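Local structure of alternansucrase (Leuconostoc mesenteroides, 6HVG) at residues I890-T896 against G933-K937; Q1204-E1210 against K1239-W1243; G1321-Y1325 against N1361-R1366. The protein belongs to glycoside hydrolase family 70, large multidomain enzymes, and joins a calcium-bearing core of the TIM-barrel clan to repeats of the cell-wall-binding type. One frame throughout, in Å; residues are numbered along the deposited sequence.

From the N terminus, the chain passes through choline-binding-type repeats before entering the family 70 region. There contact 1 closes a loop of 36 residues that holds strands 910-915 and 927-931, tying together two loops of an antiparallel beta domain. Contact 2, its nearest atoms about 46 Å from those of contact 1, closes a loop of 28 residues containing two short helices and joins the end of helix 1203-1207 to the approach of strand 1248-1252. Contact 3 closes a loop of 35 residues among the C-terminal repeats, joining strand 1323-1326 to the chain between strands 1354-1357 and 1368-1371. The three are in series, none nesting or crossing; contacts 1 and 3 lie on opposite sides of the chain's centre.

Contact 1 of 3, residues I890-T896 against G933-K937; sequences IMTSDQT and GKAHK
At the carboxylate of D894, OD1 stands 3.5 Å from K934 NZ, a long salt bridge. The two side chains run side by side and point the same way; K934 reaches the acid through bends at its second and last torsions (chi4 67°), while its CG rests 3.4 Å from S893 O. A second flat group, the amide of Q895, folds back on its own loop. There M891 N gives its hydrogen to Q895 OE1 from well above the amide plane, 59° out of it, while NE2 bonds to T897 O.

Between the segments the backbone link is K934 N to S893 O, 2.8 Å. It lands on the first corner of a type I turn from G933 to H936, which H936 N closes onto G933 O at 2.9 Å. G933, with phi 109°, enters the turn in a conformation that suits a residue without a side chain. The second corner, A935, supplies the apolar touch: its CB lies 3.9 Å from I890 CG2, with CG1 and CD1 scarcely farther, and 3.4 Å from Q895 O. T896 leans over K934 with its methyl, CG2 standing 3.7 Å from K934 O.

Y905 touches both I890 and A935, K906 bonds to A935 O, and H936 ties the turn to F886 and Q939. Residues 890-896 belong to the connection between strands 881-885 and 910-915. The partner segment lies in the loop that links strand 927-931 to strand 940-947, so the contact joins two loops of the antiparallel beta domain inserted between barrel strands 821-825 and 1045-1047, consistent with domain C of family 70 enzymes.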
loop_
_atom_site.group_PDB
_atom_site.type_symbol
_atom_site.label_atom_id
_atom_site.label_comp_id
_atom_site.label_asym_id
_atom_site.label_seq_id
_atom_site.Cartn_x
_atom_site.Cartn_y
_atom_site.Cartn_z
ATOM N N ILE A 890 13.306 -25.317 38.306
ATOM C CA ILE A 890 12.029 -25.099 38.998
ATOM C C ILE A 890 10.946 -24.763 37.989
ATOM O O ILE A 890 10.991 -23.733 37.342
ATOM C CB ILE A 890 12.111 -23.951 40.024
ATOM C CG1 ILE A 890 13.337 -24.092 40.951
ATOM C CG2 ILE A 890 10.857 -23.894 40.877
ATOM C CD1 ILE A 890 13.387 -25.379 41.757
ATOM N N MET A 891 9.959 -25.636 37.876
ATOM C CA MET A 891 8.968 -25.547 36.825
ATOM C C MET A 891 7.595 -25.073 37.270
ATOM O O MET A 891 6.797 -24.707 36.424
ATOM C CB MET A 891 8.850 -26.910 36.127
ATOM C CG MET A 891 10.201 -27.508 35.734
ATOM S SD MET A 891 11.188 -26.315 34.799
ATOM C CE MET A 891 12.406 -27.419 34.073
ATOM N N THR A 892 7.336 -25.026 38.578
ATOM C CA THR A 892 6.010 -24.712 39.117
ATOM C C THR A 892 6.078 -23.819 40.348
ATOM O O THR A 892 7.112 -23.711 40.975
ATOM C CB THR A 892 5.288 -26.018 39.497
ATOM O OG1 THR A 892 5.414 -26.960 38.423
ATOM C CG2 THR A 892 3.783 -25.796 39.730
ATOM N N SER A 893 4.961 -23.169 40.671
ATOM C CA SER A 893 4.764 -22.437 41.945
ATOM C C SER A 893 5.139 -23.217 43.186
ATOM O O SER A 893 5.818 -22.708 44.066
ATOM C CB SER A 893 3.290 -22.064 42.109
ATOM O OG SER A 893 2.936 -21.008 41.249
ATOM N N ASP A 894 4.652 -24.449 43.258
ATOM C CA ASP A 894 4.739 -25.281 44.451
ATOM C C ASP A 894 5.968 -26.175 44.528
ATOM O O ASP A 894 6.213 -26.768 45.566
ATOM C CB ASP A 894 3.494 -26.156 44.550
ATOM C CG ASP A 894 2.215 -25.349 44.632
ATOM O OD1 ASP A 894 2.253 -24.215 45.158
ATOM O OD2 ASP A 894 1.170 -25.875 44.175
ATOM N N GLN A 895 6.729 -26.271 43.448
ATOM C CA GLN A 895 7.951 -27.051 43.466
ATOM C C GLN A 895 8.974 -26.313 44.331
ATOM O O GLN A 895 9.192 -25.107 44.166
ATOM C CB GLN A 895 8.465 -27.319 42.041
ATOM C CG GLN A 895 9.628 -28.316 41.993
ATOM C CD GLN A 895 10.238 -28.485 40.622
ATOM O OE1 GLN A 895 9.561 -28.361 39.613
ATOM N NE2 GLN A 895 11.523 -28.784 40.579
ATOM N N THR A 896 9.571 -27.058 45.259
ATOM C CA THR A 896 10.469 -26.517 46.275
ATOM C C THR A 896 11.937 -26.732 45.959
ATOM O O THR A 896 12.790 -25.981 46.457
ATOM C CB THR A 896 10.195 -27.168 47.646
ATOM O OG1 THR A 896 10.334 -28.591 47.546
ATOM C CG2 THR A 896 8.798 -26.834 48.122
ATOM N N GLY A 933 7.326 -18.234 44.320
ATOM C CA GLY A 933 7.315 -19.682 44.380
ATOM C C GLY A 933 7.857 -20.266 45.663
ATOM O O GLY A 933 8.660 -19.662 46.342
ATOM N N LYS A 934 7.442 -21.487 45.956
ATOM C CA LYS A 934 7.825 -22.214 47.172
ATOM C C LYS A 934 9.280 -22.705 47.159
ATOM O O LYS A 934 9.768 -23.253 48.147
ATOM C CB LYS A 934 6.842 -23.380 47.384
ATOM C CG LYS A 934 5.392 -22.890 47.483
ATOM C CD LYS A 934 4.556 -23.550 48.575
ATOM C CE LYS A 934 3.477 -22.613 49.125
ATOM N NZ LYS A 934 2.440 -22.305 48.099
ATOM N N ALA A 935 9.961 -22.533 46.031
ATOM C CA ALA A 935 11.413 -22.665 45.971
ATOM C C ALA A 935 12.136 -21.420 46.479
ATOM O O ALA A 935 13.344 -21.440 46.594
ATOM C CB ALA A 935 11.845 -22.992 44.550
ATOM N N HIS A 936 11.402 -20.352 46.791
ATOM C CA HIS A 936 12.000 -19.118 47.291
ATOM C C HIS A 936 11.329 -18.597 48.554
ATOM O O HIS A 936 11.000 -17.414 48.627
ATOM C CB HIS A 936 11.937 -18.045 46.206
ATOM C CG HIS A 936 12.697 -18.404 44.978
ATOM N ND1 HIS A 936 13.993 -18.000 44.776
ATOM C CD2 HIS A 936 12.355 -19.142 43.901
ATOM C CE1 HIS A 936 14.419 -18.471 43.620
ATOM N NE2 HIS A 936 13.441 -19.159 43.066
ATOM N N LYS A 937 11.158 -19.477 49.547
ATOM C CA LYS A 937 10.569 -19.079 50.819
ATOM C C LYS A 937 11.546 -18.197 51.564
ATOM O O LYS A 937 12.755 -18.452 51.564
ATOM C CB LYS A 937 10.212 -20.290 51.694
ATOM C CG LYS A 937 9.358 -21.345 51.022
ATOM C CD LYS A 937 9.006 -22.486 51.964
ATOM C CE LYS A 937 8.039 -23.459 51.303
ATOM N NZ LYS A 937 7.997 -24.777 51.974
#

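Contact 2 of 3, residues Q1204-E1210 against K1239-W1243; sequences QAKYGGE and KIKQW
K1241 NZ is gripped by three oxygens of 1204-1210: A1205 O at 2.7 Å, E1210 OE2 at 3.0 Å in a salt bridge, and, weakly, K1206 O at 3.4 Å. The lysine bends at its second torsion and again at chi4, 90°, which turns the ammonium group in under the end of helix 1203-1207. E1210 crosses it at about a right angle, and K1241 NZ meets OE2 from above the carboxylate plane.

Q1204 works with both ends of its amide. NE2 donates to I1240 O over 3.1 Å, bent to 142°, and also to E592 OE2; OE1 receives a weak bond from W1243 NE1, also 3.1 Å long, with amide and indole planes 71° apart. The helix runs out into a type II turn from Y1207 to E1210, which carries G1208 and G1209 close against the other segment, and K1239 CG packs on G1209 CA at 3.6 Å.

E592, on helix 587-601, also takes the G1209 N-H, drawing the same turn onto that helix. With the A1205 carbonyl, a carboxylate and, more weakly, the K1206 carbonyl round it, the K1241 ammonium probably stays charged and offsets the negative end of the helix dipole.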
loop_
_atom_site.group_PDB
_atom_site.type_symbol
_atom_site.label_atom_id
_atom_site.label_comp_id
_atom_site.label_asym_id
_atom_site.label_seq_id
_atom_site.Cartn_x
_atom_site.Cartn_y
_atom_site.Cartn_z
ATOM N N GLN A 1204 25.669 -11.262 -10.724
ATOM C CA GLN A 1204 24.733 -12.347 -11.059
ATOM C C GLN A 1204 25.250 -13.201 -12.217
ATOM O O GLN A 1204 24.958 -14.395 -12.287
ATOM C CB GLN A 1204 23.373 -11.762 -11.419
ATOM C CG GLN A 1204 22.328 -12.779 -11.849
ATOM C CD GLN A 1204 21.790 -13.587 -10.684
ATOM O OE1 GLN A 1204 21.241 -13.026 -9.728
ATOM N NE2 GLN A 1204 21.912 -14.920 -10.773
ATOM N N ALA A 1205 25.982 -12.584 -13.142
ATOM C CA ALA A 1205 26.588 -13.318 -14.250
ATOM C C ALA A 1205 27.814 -14.087 -13.798
ATOM O O ALA A 1205 28.031 -15.213 -14.227
ATOM C CB ALA A 1205 26.932 -12.369 -15.385
ATOM N N LYS A 1206 28.622 -13.484 -12.932
ATOM C CA LYS A 1206 29.807 -14.164 -12.406
ATOM C C LYS A 1206 29.430 -15.396 -11.595
ATOM O O LYS A 1206 29.841 -16.497 -11.918
ATOM C CB LYS A 1206 30.642 -13.226 -11.535
ATOM C CG LYS A 1206 32.027 -13.770 -11.259
ATOM C CD LYS A 1206 32.740 -12.935 -10.217
ATOM C CE LYS A 1206 34.130 -13.471 -9.931
ATOM N NZ LYS A 1206 34.900 -12.403 -9.251
ATOM N N TYR A 1207 28.610 -15.198 -10.565
ATOM C CA TYR A 1207 28.312 -16.235 -9.582
ATOM C C TYR A 1207 27.027 -17.057 -9.822
ATOM O O TYR A 1207 26.802 -18.050 -9.153
ATOM C CB TYR A 1207 28.264 -15.619 -8.167
ATOM C CG TYR A 1207 29.603 -15.147 -7.628
ATOM C CD1 TYR A 1207 30.706 -15.997 -7.589
ATOM C CD2 TYR A 1207 29.762 -13.863 -7.143
ATOM C CE1 TYR A 1207 31.929 -15.566 -7.099
ATOM C CE2 TYR A 1207 30.978 -13.429 -6.638
ATOM C CZ TYR A 1207 32.056 -14.280 -6.619
ATOM O OH TYR A 1207 33.247 -13.848 -6.105
ATOM N N GLY A 1208 26.181 -16.650 -10.758
ATOM C CA GLY A 1208 24.926 -17.371 -11.023
ATOM C C GLY A 1208 25.164 -18.834 -11.344
ATOM O O GLY A 1208 26.004 -19.151 -12.149
ATOM N N GLY A 1209 24.437 -19.722 -10.672
ATOM C CA GLY A 1209 24.540 -21.173 -10.869
ATOM C C GLY A 1209 25.878 -21.890 -10.671
ATOM O O GLY A 1209 25.960 -23.105 -10.839
ATOM N N GLU A 1210 26.926 -21.165 -10.289
ATOM C CA GLU A 1210 28.289 -21.720 -10.239
ATOM C C GLU A 1210 28.522 -22.819 -9.202
ATOM O O GLU A 1210 29.388 -23.653 -9.383
ATOM C CB GLU A 1210 29.300 -20.586 -9.994
ATOM C CG GLU A 1210 29.474 -19.629 -11.174
ATOM C CD GLU A 1210 30.219 -20.239 -12.343
ATOM O OE1 GLU A 1210 31.349 -20.733 -12.143
ATOM O OE2 GLU A 1210 29.660 -20.229 -13.455
ATOM N N LYS A 1239 21.408 -22.860 -15.874
ATOM C CA LYS A 1239 21.938 -21.868 -14.939
ATOM C C LYS A 1239 21.439 -20.472 -15.317
ATOM O O LYS A 1239 21.306 -20.180 -16.496
ATOM C CB LYS A 1239 23.473 -21.877 -14.943
ATOM C CG LYS A 1239 24.111 -22.894 -14.024
ATOM C CD LYS A 1239 24.448 -24.185 -14.731
ATOM C CE LYS A 1239 25.005 -25.213 -13.762
ATOM N NZ LYS A 1239 24.704 -26.586 -14.243
ATOM N N ILE A 1240 21.185 -19.618 -14.318
ATOM C CA ILE A 1240 20.720 -18.246 -14.550
ATOM C C ILE A 1240 21.853 -17.255 -14.298
ATOM O O ILE A 1240 22.050 -16.816 -13.166
ATOM C CB ILE A 1240 19.505 -17.887 -13.646
ATOM C CG1 ILE A 1240 18.362 -18.886 -13.847
ATOM C CG2 ILE A 1240 18.994 -16.480 -13.946
ATOM C CD1 ILE A 1240 17.189 -18.704 -12.898
ATOM N N LYS A 1241 22.591 -16.916 -15.354
ATOM C CA LYS A 1241 23.601 -15.852 -15.314
ATOM C C LYS A 1241 22.986 -14.486 -15.659
ATOM O O LYS A 1241 23.582 -13.442 -15.393
ATOM C CB LYS A 1241 24.720 -16.110 -16.324
ATOM C CG LYS A 1241 25.555 -17.368 -16.149
ATOM C CD LYS A 1241 25.959 -17.600 -14.712
ATOM C CE LYS A 1241 27.138 -18.560 -14.636
ATOM N NZ LYS A 1241 28.415 -17.816 -14.672
ATOM N N GLN A 1242 21.800 -14.509 -16.279
ATOM C CA GLN A 1242 21.103 -13.290 -16.674
ATOM C C GLN A 1242 19.611 -13.452 -16.442
ATOM O O GLN A 1242 19.013 -14.390 -16.939
ATOM C CB GLN A 1242 21.368 -13.006 -18.147
ATOM C CG GLN A 1242 20.789 -11.690 -18.656
ATOM C CD GLN A 1242 21.000 -11.528 -20.143
ATOM O OE1 GLN A 1242 20.697 -12.435 -20.921
ATOM N NE2 GLN A 1242 21.505 -10.373 -20.551
ATOM N N TRP A 1243 19.003 -12.545 -15.687
ATOM C CA TRP A 1243 17.549 -12.553 -15.548
ATOM C C TRP A 1243 16.895 -12.091 -16.840
ATOM O O TRP A 1243 17.457 -11.308 -17.581
ATOM C CB TRP A 1243 17.088 -11.646 -14.399
ATOM C CG TRP A 1243 17.456 -12.163 -13.068
ATOM C CD1 TRP A 1243 18.451 -11.700 -12.246
ATOM C CD2 TRP A 1243 16.869 -13.268 -12.396
ATOM N NE1 TRP A 1243 18.511 -12.453 -11.104
ATOM C CE2 TRP A 1243 17.555 -13.430 -11.176
ATOM C CE3 TRP A 1243 15.826 -14.138 -12.700
ATOM C CZ2 TRP A 1243 17.229 -14.436 -10.270
ATOM C CZ3 TRP A 1243 15.498 -15.142 -11.782
ATOM C CH2 TRP A 1243 16.196 -15.277 -10.594
#

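Contact 3 of 3, residues G1321-Y1325 against N1361-R1366; sequences GNWYY and NGVELR
The hairpin of strands 1314-1317 and 1323-1326, within a putative cell-wall-binding repeat, meets the chain after strand 1354-1357 through W1323 and R1366. The guanidinium lies flat over one face of the indole, planes 20° apart and centres 3.8 Å apart, and W1323 CD1 sits under the middle of the cation, 3.4 Å from R1366 CZ. This is both a stack and a cation-pi pair, with the positive charge over the five-membered ring. A bend at chi3, 128°, helps lay the group down, and E1364 fixes its rotation: R1366 NE gives a nearly straight bond of 3.2 Å to E1364 OE2, which lies at the guanidinium edge, in its plane. That salt bridge probably also tempers the charge resting on the ring.

Hairpins rich in aromatic residues are the building unit of the choline-binding clan, and here the edge of one is bound to the following chain by backbone and water. E1364 N donates to W1323 O at 2.9 Å, while a water between W1323 N and E1364 O joins the same two residues a second time.

Y1324 closes the other flank. Its ring edge meets N1361 O in plane, with CE2 3.7 Å away, and V1363 CG2 packs 4.2 Å from the same CE2. A second water donates to both Y1324 OH and N1361 O, and the phenol is bonded as well to D1318, which also takes the amide of N1322. Two bonds lead to residues from far earlier in the sequence: N1361 ND2 reaches E375 O, and R1366 O accepts from N351 ND2.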
loop_
_atom_site.group_PDB
_atom_site.type_symbol
_atom_site.label_atom_id
_atom_site.label_comp_id
_atom_site.label_asym_id
_atom_site.label_seq_id
_atom_site.Cartn_x
_atom_site.Cartn_y
_atom_site.Cartn_z
ATOM N N GLY A 1321 -16.665 9.982 -32.636
ATOM C CA GLY A 1321 -16.847 9.299 -31.364
ATOM C C GLY A 1321 -17.811 8.147 -31.361
ATOM O O GLY A 1321 -18.004 7.528 -30.330
ATOM N N ASN A 1322 -18.384 7.815 -32.515
ATOM C CA ASN A 1322 -19.252 6.657 -32.622
ATOM C C ASN A 1322 -18.477 5.360 -32.766
ATOM O O ASN A 1322 -17.416 5.341 -33.382
ATOM C CB ASN A 1322 -20.219 6.809 -33.795
ATOM C CG ASN A 1322 -21.017 8.098 -33.738
ATOM O OD1 ASN A 1322 -21.853 8.280 -32.856
ATOM N ND2 ASN A 1322 -20.759 8.997 -34.671
ATOM N N TRP A 1323 -19.021 4.279 -32.202
ATOM C CA TRP A 1323 -18.379 2.973 -32.253
ATOM C C TRP A 1323 -19.142 2.030 -33.141
ATOM O O TRP A 1323 -20.376 2.071 -33.196
ATOM C CB TRP A 1323 -18.262 2.370 -30.850
ATOM C CG TRP A 1323 -17.138 2.941 -30.064
ATOM C CD1 TRP A 1323 -17.164 4.081 -29.296
ATOM C CD2 TRP A 1323 -15.806 2.430 -29.977
ATOM N NE1 TRP A 1323 -15.942 4.283 -28.724
ATOM C CE2 TRP A 1323 -15.088 3.285 -29.117
ATOM C CE3 TRP A 1323 -15.156 1.309 -30.513
ATOM C CZ2 TRP A 1323 -13.742 3.084 -28.815
ATOM C CZ3 TRP A 1323 -13.812 1.097 -30.185
ATOM C CH2 TRP A 1323 -13.126 1.986 -29.352
ATOM N N TYR A 1324 -18.392 1.162 -33.822
ATOM C CA TYR A 1324 -18.943 0.154 -34.735
ATOM C C TYR A 1324 -18.282 -1.203 -34.513
ATOM O O TYR A 1324 -17.143 -1.272 -34.042
ATOM C CB TYR A 1324 -18.686 0.591 -36.178
ATOM C CG TYR A 1324 -19.168 1.991 -36.471
ATOM C CD1 TYR A 1324 -18.348 3.079 -36.240
ATOM C CD2 TYR A 1324 -20.443 2.215 -36.955
ATOM C CE1 TYR A 1324 -18.779 4.356 -36.487
ATOM C CE2 TYR A 1324 -20.887 3.486 -37.217
ATOM C CZ TYR A 1324 -20.058 4.552 -36.981
ATOM O OH TYR A 1324 -20.516 5.821 -37.227
ATOM N N TYR A 1325 -18.994 -2.273 -34.853
ATOM C CA TYR A 1325 -18.394 -3.599 -34.887
ATOM C C TYR A 1325 -18.419 -4.165 -36.318
ATOM O O TYR A 1325 -19.450 -4.168 -36.980
ATOM C CB TYR A 1325 -19.131 -4.552 -33.948
ATOM C CG TYR A 1325 -18.583 -5.931 -34.033
ATOM C CD1 TYR A 1325 -17.293 -6.214 -33.598
ATOM C CD2 TYR A 1325 -19.309 -6.954 -34.590
ATOM C CE1 TYR A 1325 -16.761 -7.480 -33.724
ATOM C CE2 TYR A 1325 -18.779 -8.221 -34.710
ATOM C CZ TYR A 1325 -17.509 -8.466 -34.286
ATOM O OH TYR A 1325 -16.987 -9.730 -34.377
ATOM N N ASN A 1361 -27.731 2.518 -38.764
ATOM C CA ASN A 1361 -26.502 3.062 -39.307
ATOM C C ASN A 1361 -25.259 2.501 -38.630
ATOM O O ASN A 1361 -24.148 2.987 -38.849
ATOM C CB ASN A 1361 -26.491 4.594 -39.224
ATOM C CG ASN A 1361 -26.609 5.090 -37.813
ATOM O OD1 ASN A 1361 -26.599 4.309 -36.867
ATOM N ND2 ASN A 1361 -26.750 6.385 -37.662
ATOM N N GLY A 1362 -25.438 1.478 -37.784
ATOM C CA GLY A 1362 -24.309 0.697 -37.222
ATOM C C GLY A 1362 -23.679 1.271 -35.978
ATOM O O GLY A 1362 -22.752 0.675 -35.434
ATOM N N VAL A 1363 -24.203 2.402 -35.514
ATOM C CA VAL A 1363 -23.725 3.051 -34.308
ATOM C C VAL A 1363 -24.093 2.175 -33.110
ATOM O O VAL A 1363 -25.225 1.689 -32.980
ATOM C CB VAL A 1363 -24.392 4.432 -34.117
ATOM C CG1 VAL A 1363 -23.983 5.054 -32.793
ATOM C CG2 VAL A 1363 -24.024 5.377 -35.247
ATOM N N GLU A 1364 -23.131 1.985 -32.226
ATOM C CA GLU A 1364 -23.340 1.218 -30.994
ATOM C C GLU A 1364 -23.959 2.127 -29.930
ATOM O O GLU A 1364 -23.520 3.277 -29.743
ATOM C CB GLU A 1364 -22.000 0.562 -30.591
ATOM C CG GLU A 1364 -21.634 0.440 -29.133
ATOM C CD GLU A 1364 -20.275 -0.240 -28.952
ATOM O OE1 GLU A 1364 -19.870 -1.035 -29.827
ATOM O OE2 GLU A 1364 -19.600 0.000 -27.923
ATOM N N LEU A 1365 -25.027 1.644 -29.288
ATOM C CA LEU A 1365 -25.673 2.372 -28.185
ATOM C C LEU A 1365 -24.841 2.187 -26.928
ATOM O O LEU A 1365 -24.378 1.078 -26.648
ATOM C CB LEU A 1365 -27.095 1.864 -27.947
ATOM C CG LEU A 1365 -27.950 2.537 -26.872
ATOM C CD1 LEU A 1365 -28.296 3.971 -27.235
ATOM C CD2 LEU A 1365 -29.225 1.751 -26.646
ATOM N N ARG A 1366 -24.626 3.288 -26.212
ATOM C CA ARG A 1366 -23.761 3.307 -25.032
ATOM C C ARG A 1366 -24.358 4.154 -23.923
ATOM O O ARG A 1366 -24.753 5.304 -24.163
ATOM C CB ARG A 1366 -22.417 3.919 -25.397
ATOM C CG ARG A 1366 -21.625 3.164 -26.432
ATOM C CD ARG A 1366 -20.327 3.903 -26.772
ATOM N NE ARG A 1366 -19.229 2.946 -26.627
ATOM C CZ ARG A 1366 -18.024 3.212 -26.131
ATOM N NH1 ARG A 1366 -17.717 4.445 -25.724
ATOM N NH2 ARG A 1366 -17.120 2.231 -26.050
HETATM O O HOH W 1 -21.134 4.954 -30.186
HETATM O O HOH W 2 -22.875 5.438 -38.701
HETATM O O HOH W 3 -21.576 -1.455 -36.135
#